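Local atomic coordinates of adenosine monophosphate-protein transferase (Thermoplasma acidophilum, PDB entry 1RLH), a protein that is of unproven function but probably acts on adenosine or its nucleotides. Residues K38-N44 with Y56-F60; L78-C82 with V96-R100. All blocks are in the same frame, centred on the assembly; numbering follows the deposited sequence.

Contact 1 (K38-N44 with Y56-F60); sequences KTVEDLN and YGIGF
Val40, Leu43 and Asn44 set the first turn of helix 41-46, and the residues leading into it, against Tyr56, Ile58 and Phe60 of strand 55-61. This is helix-on-sheet packing over one face of a five-stranded antiparallel sheet, in which strand 55-61 lies second from the edge. Gly57 and Gly59 occupy the positions in between, where any side chain would point to the far face. The Val40 and Phe60 side chains pass alongside each other, pointing opposite ways, with Val40 CB 3.7 Å from Phe60 CB. The CG2 branch of Val40, turned anti to the backbone N, lies 3.6 Å from Ile58 CG2. Leu43 CD1 touches both Ile58 and Phe60 more loosely, 4.3 Å from Ile58 CG2. The Phe60 ring reaches the residues that lead into the helix, with CE2 3.7 Å from Lys38 O. Just beyond, Thr39 OG1 accepts a hydrogen bond from Glu41 N over 3.1 Å and caps the start of the helix. Midway between Phe60 and Tyr56, Ile58 CD1 comes within 3.5 Å of Asn44 CA. At the far end Asn44 holds CG anti to its own backbone N (chi1 -168°), which carries the amide to the edge of the Tyr56 ring; the two planes are 27° apart. There, over a doubtfully short 2.5 Å, Asn44 ND2 donates to Tyr56 OH, which lies close to the amide plane, with an N-H...O angle of 151°.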
ATOM      1  N   LYS A  38      10.521  -8.733  -6.907  1.00 39.68           N
ATOM      2  CA  LYS A  38       9.853  -9.139  -8.141  1.00 40.56           C
ATOM      3  C   LYS A  38       8.577  -9.922  -7.867  1.00 38.60           C
ATOM      4  O   LYS A  38       7.713 -10.035  -8.737  1.00 38.89           O
ATOM      5  CB  LYS A  38      10.787 -10.005  -8.991  1.00 43.40           C
ATOM      6  CG  LYS A  38      12.119  -9.355  -9.338  1.00 47.20           C
ATOM      7  CD  LYS A  38      12.978 -10.290 -10.184  1.00 50.48           C
ATOM      8  CE  LYS A  38      13.301 -11.579  -9.440  1.00 52.63           C
ATOM      9  NZ  LYS A  38      14.099 -12.524 -10.269  1.00 55.14           N
ATOM     10  N   THR A  39       8.466 -10.469  -6.660  1.00 36.81           N
ATOM     11  CA  THR A  39       7.298 -11.258  -6.285  1.00 35.15           C
ATOM     12  C   THR A  39       6.751 -10.893  -4.908  1.00 33.22           C
ATOM     13  O   THR A  39       7.499 -10.532  -4.001  1.00 32.41           O
ATOM     14  CB  THR A  39       7.624 -12.763  -6.305  1.00 36.35           C
ATOM     15  OG1 THR A  39       6.534 -13.501  -5.738  1.00 37.26           O
ATOM     16  CG2 THR A  39       8.893 -13.041  -5.520  1.00 38.13           C
ATOM     17  N   VAL A  40       5.435 -10.996  -4.765  1.00 31.06           N
ATOM     18  CA  VAL A  40       4.770 -10.673  -3.513  1.00 29.55           C
ATOM     19  C   VAL A  40       5.080 -11.699  -2.422  1.00 29.93           C
ATOM     20  O   VAL A  40       4.813 -11.458  -1.247  1.00 28.90           O
ATOM     21  CB  VAL A  40       3.235 -10.580  -3.715  1.00 28.41           C
ATOM     22  CG1 VAL A  40       2.677 -11.936  -4.088  1.00 27.02           C
ATOM     23  CG2 VAL A  40       2.569 -10.039  -2.457  1.00 28.91           C
ATOM     24  N   GLU A  41       5.652 -12.838  -2.807  1.00 30.72           N
ATOM     25  CA  GLU A  41       5.981 -13.877  -1.831  1.00 33.25           C
ATOM     26  C   GLU A  41       7.009 -13.362  -0.827  1.00 31.74           C
ATOM     27  O   GLU A  41       6.994 -13.749   0.339  1.00 30.31           O
ATOM     28  CB  GLU A  41       6.532 -15.131  -2.518  1.00 38.19           C
ATOM     29  CG  GLU A  41       7.972 -15.004  -2.995  1.00 45.45           C
ATOM     30  CD  GLU A  41       8.757 -16.298  -2.841  1.00 50.05           C
ATOM     31  OE1 GLU A  41       9.941 -16.332  -3.241  1.00 52.07           O
ATOM     32  OE2 GLU A  41       8.192 -17.281  -2.314  1.00 52.04           O
ATOM     33  N   ASP A  42       7.904 -12.493  -1.288  1.00 33.09           N
ATOM     34  CA  ASP A  42       8.930 -11.915  -0.423  1.00 34.82           C
ATOM     35  C   ASP A  42       8.260 -11.188   0.736  1.00 34.49           C
ATOM     36  O   ASP A  42       8.649 -11.345   1.894  1.00 33.37           O
ATOM     37  CB  ASP A  42       9.792 -10.928  -1.213  1.00 36.73           C
ATOM     38  CG  ASP A  42      10.678 -11.611  -2.232  1.00 39.64           C
ATOM     39  OD1 ASP A  42      10.229 -12.600  -2.847  1.00 43.47           O
ATOM     40  OD2 ASP A  42      11.819 -11.148  -2.430  1.00 42.61           O
ATOM     41  N   LEU A  43       7.250 -10.387   0.414  1.00 32.87           N
ATOM     42  CA  LEU A  43       6.520  -9.638   1.429  1.00 32.53           C
ATOM     43  C   LEU A  43       5.693 -10.582   2.288  1.00 31.23           C
ATOM     44  O   LEU A  43       5.650 -10.450   3.509  1.00 30.49           O
ATOM     45  CB  LEU A  43       5.596  -8.611   0.770  1.00 31.77           C
ATOM     46  CG  LEU A  43       6.274  -7.483  -0.004  1.00 33.95           C
ATOM     47  CD1 LEU A  43       5.219  -6.681  -0.749  1.00 32.63           C
ATOM     48  CD2 LEU A  43       7.061  -6.597   0.953  1.00 31.68           C
ATOM     49  N   ASN A  44       5.035 -11.535   1.640  1.00 31.07           N
ATOM     50  CA  ASN A  44       4.207 -12.500   2.349  1.00 32.96           C
ATOM     51  C   ASN A  44       5.022 -13.231   3.411  1.00 34.06           C
ATOM     52  O   ASN A  44       4.549 -13.462   4.523  1.00 33.81           O
ATOM     53  CB  ASN A  44       3.633 -13.527   1.371  1.00 32.34           C
ATOM     54  CG  ASN A  44       2.538 -14.368   1.991  1.00 33.19           C
ATOM     55  OD1 ASN A  44       2.481 -15.583   1.792  1.00 35.24           O
ATOM     56  ND2 ASN A  44       1.654 -13.723   2.741  1.00 32.69           N
ATOM     57  N   TYR A  56      -5.117 -11.133   7.307  1.00 24.77           N
ATOM     58  CA  TYR A  56      -4.380 -10.158   6.517  1.00 23.40           C
ATOM     59  C   TYR A  56      -4.506 -10.381   5.022  1.00 23.66           C
ATOM     60  O   TYR A  56      -5.003 -11.410   4.562  1.00 24.41           O
ATOM     61  CB  TYR A  56      -2.897 -10.199   6.902  1.00 22.34           C
ATOM     62  CG  TYR A  56      -2.130 -11.337   6.261  1.00 25.19           C
ATOM     63  CD1 TYR A  56      -1.349 -11.125   5.121  1.00 24.16           C
ATOM     64  CD2 TYR A  56      -2.207 -12.634   6.773  1.00 24.60           C
ATOM     65  CE1 TYR A  56      -0.665 -12.177   4.507  1.00 25.87           C
ATOM     66  CE2 TYR A  56      -1.527 -13.693   6.164  1.00 26.44           C
ATOM     67  CZ  TYR A  56      -0.759 -13.456   5.033  1.00 27.40           C
ATOM     68  OH  TYR A  56      -0.085 -14.500   4.434  1.00 27.56           O
ATOM     69  N   GLY A  57      -4.038  -9.392   4.275  1.00 21.49           N
ATOM     70  CA  GLY A  57      -4.055  -9.459   2.832  1.00 19.04           C
ATOM     71  C   GLY A  57      -2.877  -8.640   2.345  1.00 18.55           C
ATOM     72  O   GLY A  57      -2.448  -7.707   3.031  1.00 17.95           O
ATOM     73  N   ILE A  58      -2.339  -8.996   1.186  1.00 18.61           N
ATOM     74  CA  ILE A  58      -1.220  -8.267   0.606  1.00 18.94           C
ATOM     75  C   ILE A  58      -1.441  -8.108  -0.890  1.00 18.94           C
ATOM     76  O   ILE A  58      -1.823  -9.059  -1.570  1.00 19.36           O
ATOM     77  CB  ILE A  58       0.123  -9.009   0.775  1.00 21.71           C
ATOM     78  CG1 ILE A  58       0.367  -9.358   2.240  1.00 22.93           C
ATOM     79  CG2 ILE A  58       1.258  -8.131   0.251  1.00 21.26           C
ATOM     80  CD1 ILE A  58       1.611 -10.203   2.458  1.00 24.90           C
ATOM     81  N   GLY A  59      -1.192  -6.902  -1.388  1.00 17.05           N
ATOM     82  CA  GLY A  59      -1.325  -6.615  -2.806  1.00 16.19           C
ATOM     83  C   GLY A  59       0.010  -6.068  -3.281  1.00 17.35           C
ATOM     84  O   GLY A  59       0.656  -5.316  -2.556  1.00 16.10           O
ATOM     85  N   PHE A  60       0.427  -6.441  -4.488  1.00 17.32           N
ATOM     86  CA  PHE A  60       1.711  -5.993  -5.033  1.00 16.80           C
ATOM     87  C   PHE A  60       1.568  -5.643  -6.513  1.00 16.31           C
ATOM     88  O   PHE A  60       1.039  -6.429  -7.293  1.00 17.79           O
ATOM     89  CB  PHE A  60       2.759  -7.101  -4.856  1.00 15.82           C
ATOM     90  CG  PHE A  60       4.092  -6.791  -5.489  1.00 19.65           C
ATOM     91  CD1 PHE A  60       4.884  -5.751  -5.011  1.00 21.74           C
ATOM     92  CD2 PHE A  60       4.547  -7.535  -6.574  1.00 18.19           C
ATOM     93  CE1 PHE A  60       6.117  -5.456  -5.607  1.00 21.96           C
ATOM     94  CE2 PHE A  60       5.774  -7.250  -7.177  1.00 20.45           C
ATOM     95  CZ  PHE A  60       6.560  -6.207  -6.693  1.00 20.65           C
TER

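Contact 2 (L78-C82 with V96-R100); sequences LVKAC and VILIR
Leu98 of strand 94-100 meets Leu78, Ala81 and Cys82 of helix 76-89. The helix runs nearly antiparallel to the strand, axes 8.1 Å apart and directed at 154°. It forms the connection of a beta-alpha-beta crossover from strand 69-73 to strand 94-100, with strand 55-61 between them in the sheet. Among the apolar contacts, Ala81 CB and Leu98 CD1 are tight at 3.3 Å. Leu78 CD2 is 4.3 Å from Leu98 CB, while its other branch, CD1, lies 4.1 Å from Arg100 CB. Contacts with backbone oxygen and sulfur form a second group: Leu98 CD1 lies 3.7 Å from the backbone oxygen Leu78 O, and Cys82 SG lies beside the strand, 3.9 Å from Leu98 CG and 3.5 Å from Val96 O. A third kind is the flat-group contact: Arg100 bends at chi3 (-72°), and Leu78 CD2 sits over one face of its guanidinium, offset toward the rim. Pro24, from a loop, also touches Leu98 and Arg100. With no clear hydrogen bond between helix and strand, the contact depends on the fit of apolar surfaces, and the arginine adds to it through its CB and one face of its guanidinium rather than through a charged pair.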
ATOM      1  N   LEU A  78     -10.009  -8.781   2.968  1.00 25.37           N
ATOM      2  CA  LEU A  78      -8.785  -7.986   3.037  1.00 22.61           C
ATOM      3  C   LEU A  78      -7.990  -8.095   1.741  1.00 22.98           C
ATOM      4  O   LEU A  78      -7.425  -7.108   1.260  1.00 20.49           O
ATOM      5  CB  LEU A  78      -7.920  -8.429   4.219  1.00 23.03           C
ATOM      6  CG  LEU A  78      -8.551  -8.265   5.604  1.00 23.67           C
ATOM      7  CD1 LEU A  78      -7.526  -8.612   6.675  1.00 23.43           C
ATOM      8  CD2 LEU A  78      -9.037  -6.838   5.783  1.00 23.66           C
ATOM      9  N   VAL A  79      -7.939  -9.298   1.178  1.00 21.30           N
ATOM     10  CA  VAL A  79      -7.222  -9.506  -0.069  1.00 21.30           C
ATOM     11  C   VAL A  79      -7.869  -8.687  -1.184  1.00 21.74           C
ATOM     12  O   VAL A  79      -7.175  -8.031  -1.954  1.00 20.62           O
ATOM     13  CB  VAL A  79      -7.212 -11.001  -0.477  1.00 22.71           C
ATOM     14  CG1 VAL A  79      -6.650 -11.151  -1.885  1.00 20.14           C
ATOM     15  CG2 VAL A  79      -6.370 -11.804   0.505  1.00 22.83           C
ATOM     16  N   LYS A  80      -9.197  -8.717  -1.262  1.00 21.30           N
ATOM     17  CA  LYS A  80      -9.912  -7.967  -2.290  1.00 23.02           C
ATOM     18  C   LYS A  80      -9.686  -6.468  -2.140  1.00 21.52           C
ATOM     19  O   LYS A  80      -9.590  -5.745  -3.127  1.00 21.82           O
ATOM     20  CB  LYS A  80     -11.414  -8.265  -2.235  1.00 26.01           C
ATOM     21  CG  LYS A  80     -11.770  -9.680  -2.656  1.00 30.90           C
ATOM     22  CD  LYS A  80     -13.265  -9.931  -2.560  1.00 35.17           C
ATOM     23  CE  LYS A  80     -13.583 -11.387  -2.836  1.00 37.52           C
ATOM     24  NZ  LYS A  80     -13.009 -11.827  -4.134  1.00 39.20           N
ATOM     25  N   ALA A  81      -9.612  -6.000  -0.898  1.00 20.98           N
ATOM     26  CA  ALA A  81      -9.383  -4.584  -0.648  1.00 19.29           C
ATOM     27  C   ALA A  81      -7.970  -4.213  -1.100  1.00 18.09           C
ATOM     28  O   ALA A  81      -7.763  -3.140  -1.663  1.00 19.06           O
ATOM     29  CB  ALA A  81      -9.568  -4.270   0.832  1.00 18.73           C
ATOM     30  N   CYS A  82      -7.002  -5.096  -0.853  1.00 18.22           N
ATOM     31  CA  CYS A  82      -5.615  -4.841  -1.263  1.00 17.72           C
ATOM     32  C   CYS A  82      -5.504  -4.765  -2.778  1.00 17.55           C
ATOM     33  O   CYS A  82      -4.786  -3.928  -3.320  1.00 17.43           O
ATOM     34  CB  CYS A  82      -4.677  -5.938  -0.751  1.00 16.18           C
ATOM     35  SG  CYS A  82      -4.333  -5.864   1.013  1.00 17.28           S
ATOM     36  N   VAL A  96       0.533  -3.017  -0.870  1.00 14.02           N
ATOM     37  CA  VAL A  96      -0.489  -2.634   0.093  1.00 13.96           C
ATOM     38  C   VAL A  96      -0.752  -3.826   0.994  1.00 15.51           C
ATOM     39  O   VAL A  96      -0.985  -4.932   0.514  1.00 15.26           O
ATOM     40  CB  VAL A  96      -1.826  -2.256  -0.603  1.00 13.70           C
ATOM     41  CG1 VAL A  96      -2.901  -1.998   0.448  1.00 13.88           C
ATOM     42  CG2 VAL A  96      -1.640  -1.015  -1.480  1.00 13.44           C
ATOM     43  N   ILE A  97      -0.701  -3.596   2.300  1.00 15.47           N
ATOM     44  CA  ILE A  97      -0.953  -4.655   3.265  1.00 15.16           C
ATOM     45  C   ILE A  97      -2.086  -4.209   4.186  1.00 16.34           C
ATOM     46  O   ILE A  97      -2.126  -3.058   4.614  1.00 14.96           O
ATOM     47  CB  ILE A  97       0.305  -4.943   4.124  1.00 16.43           C
ATOM     48  CG1 ILE A  97       1.448  -5.439   3.237  1.00 17.52           C
ATOM     49  CG2 ILE A  97      -0.016  -5.983   5.193  1.00 18.01           C
ATOM     50  CD1 ILE A  97       2.799  -5.476   3.947  1.00 20.42           C
ATOM     51  N   LEU A  98      -3.024  -5.110   4.454  1.00 16.17           N
ATOM     52  CA  LEU A  98      -4.136  -4.818   5.352  1.00 18.12           C
ATOM     53  C   LEU A  98      -4.119  -5.893   6.424  1.00 18.77           C
ATOM     54  O   LEU A  98      -4.064  -7.079   6.112  1.00 19.03           O
ATOM     55  CB  LEU A  98      -5.471  -4.838   4.601  1.00 17.60           C
ATOM     56  CG  LEU A  98      -5.806  -3.578   3.798  1.00 16.95           C
ATOM     57  CD1 LEU A  98      -7.044  -3.814   2.954  1.00 16.98           C
ATOM     58  CD2 LEU A  98      -6.026  -2.412   4.749  1.00 16.25           C
ATOM     59  N   ILE A  99      -4.145  -5.475   7.685  1.00 21.65           N
ATOM     60  CA  ILE A  99      -4.111  -6.416   8.797  1.00 21.81           C
ATOM     61  C   ILE A  99      -5.218  -6.118   9.795  1.00 22.49           C
ATOM     62  O   ILE A  99      -5.428  -4.974  10.180  1.00 19.02           O
ATOM     63  CB  ILE A  99      -2.762  -6.356   9.545  1.00 23.00           C
ATOM     64  CG1 ILE A  99      -1.611  -6.585   8.567  1.00 22.25           C
ATOM     65  CG2 ILE A  99      -2.732  -7.421  10.643  1.00 22.71           C
ATOM     66  CD1 ILE A  99      -0.240  -6.286   9.141  1.00 24.12           C
ATOM     67  N   ARG A 100      -5.917  -7.163  10.213  1.00 25.73           N
ATOM     68  CA  ARG A 100      -7.004  -7.026  11.170  1.00 29.87           C
ATOM     69  C   ARG A 100      -6.814  -8.057  12.280  1.00 31.19           C
ATOM     70  O   ARG A 100      -6.222  -9.113  12.058  1.00 29.95           O
ATOM     71  CB  ARG A 100      -8.341  -7.248  10.455  1.00 33.63           C
ATOM     72  CG  ARG A 100      -9.551  -7.277  11.360  1.00 39.55           C
ATOM     73  CD  ARG A 100     -10.800  -7.668  10.577  1.00 44.17           C
ATOM     74  NE  ARG A 100     -11.268  -6.609   9.688  1.00 47.84           N
ATOM     75  CZ  ARG A 100     -12.278  -6.750   8.836  1.00 49.57           C
ATOM     76  NH1 ARG A 100     -12.915  -7.909   8.756  1.00 52.54           N
ATOM     77  NH2 ARG A 100     -12.667  -5.734   8.080  1.00 48.70           N
TER

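Both contacts are largely buried and use the same five-stranded sheet, but on opposite faces: contact 1 packs helix 41-46 on one, contact 2 helix 76-89 on the other. Their strands are neighbours, joined by probable backbone hydrogen bonds from Gly59 N to Val96 O and from Gly57 N to Leu98 O. The Cys82 side chain of contact 2 also packs on the backbone of contact 1's strand, its SG 3.3 Å from Gly57 O. Contact 1 reaches the surface at exposed Lys38 and carries a side-chain hydrogen bond at its other end. Contact 2 is more uniformly enclosed and mainly apolar, with the Cys82 sulfur beside backbone oxygens and Arg100, partly exposed, at one end.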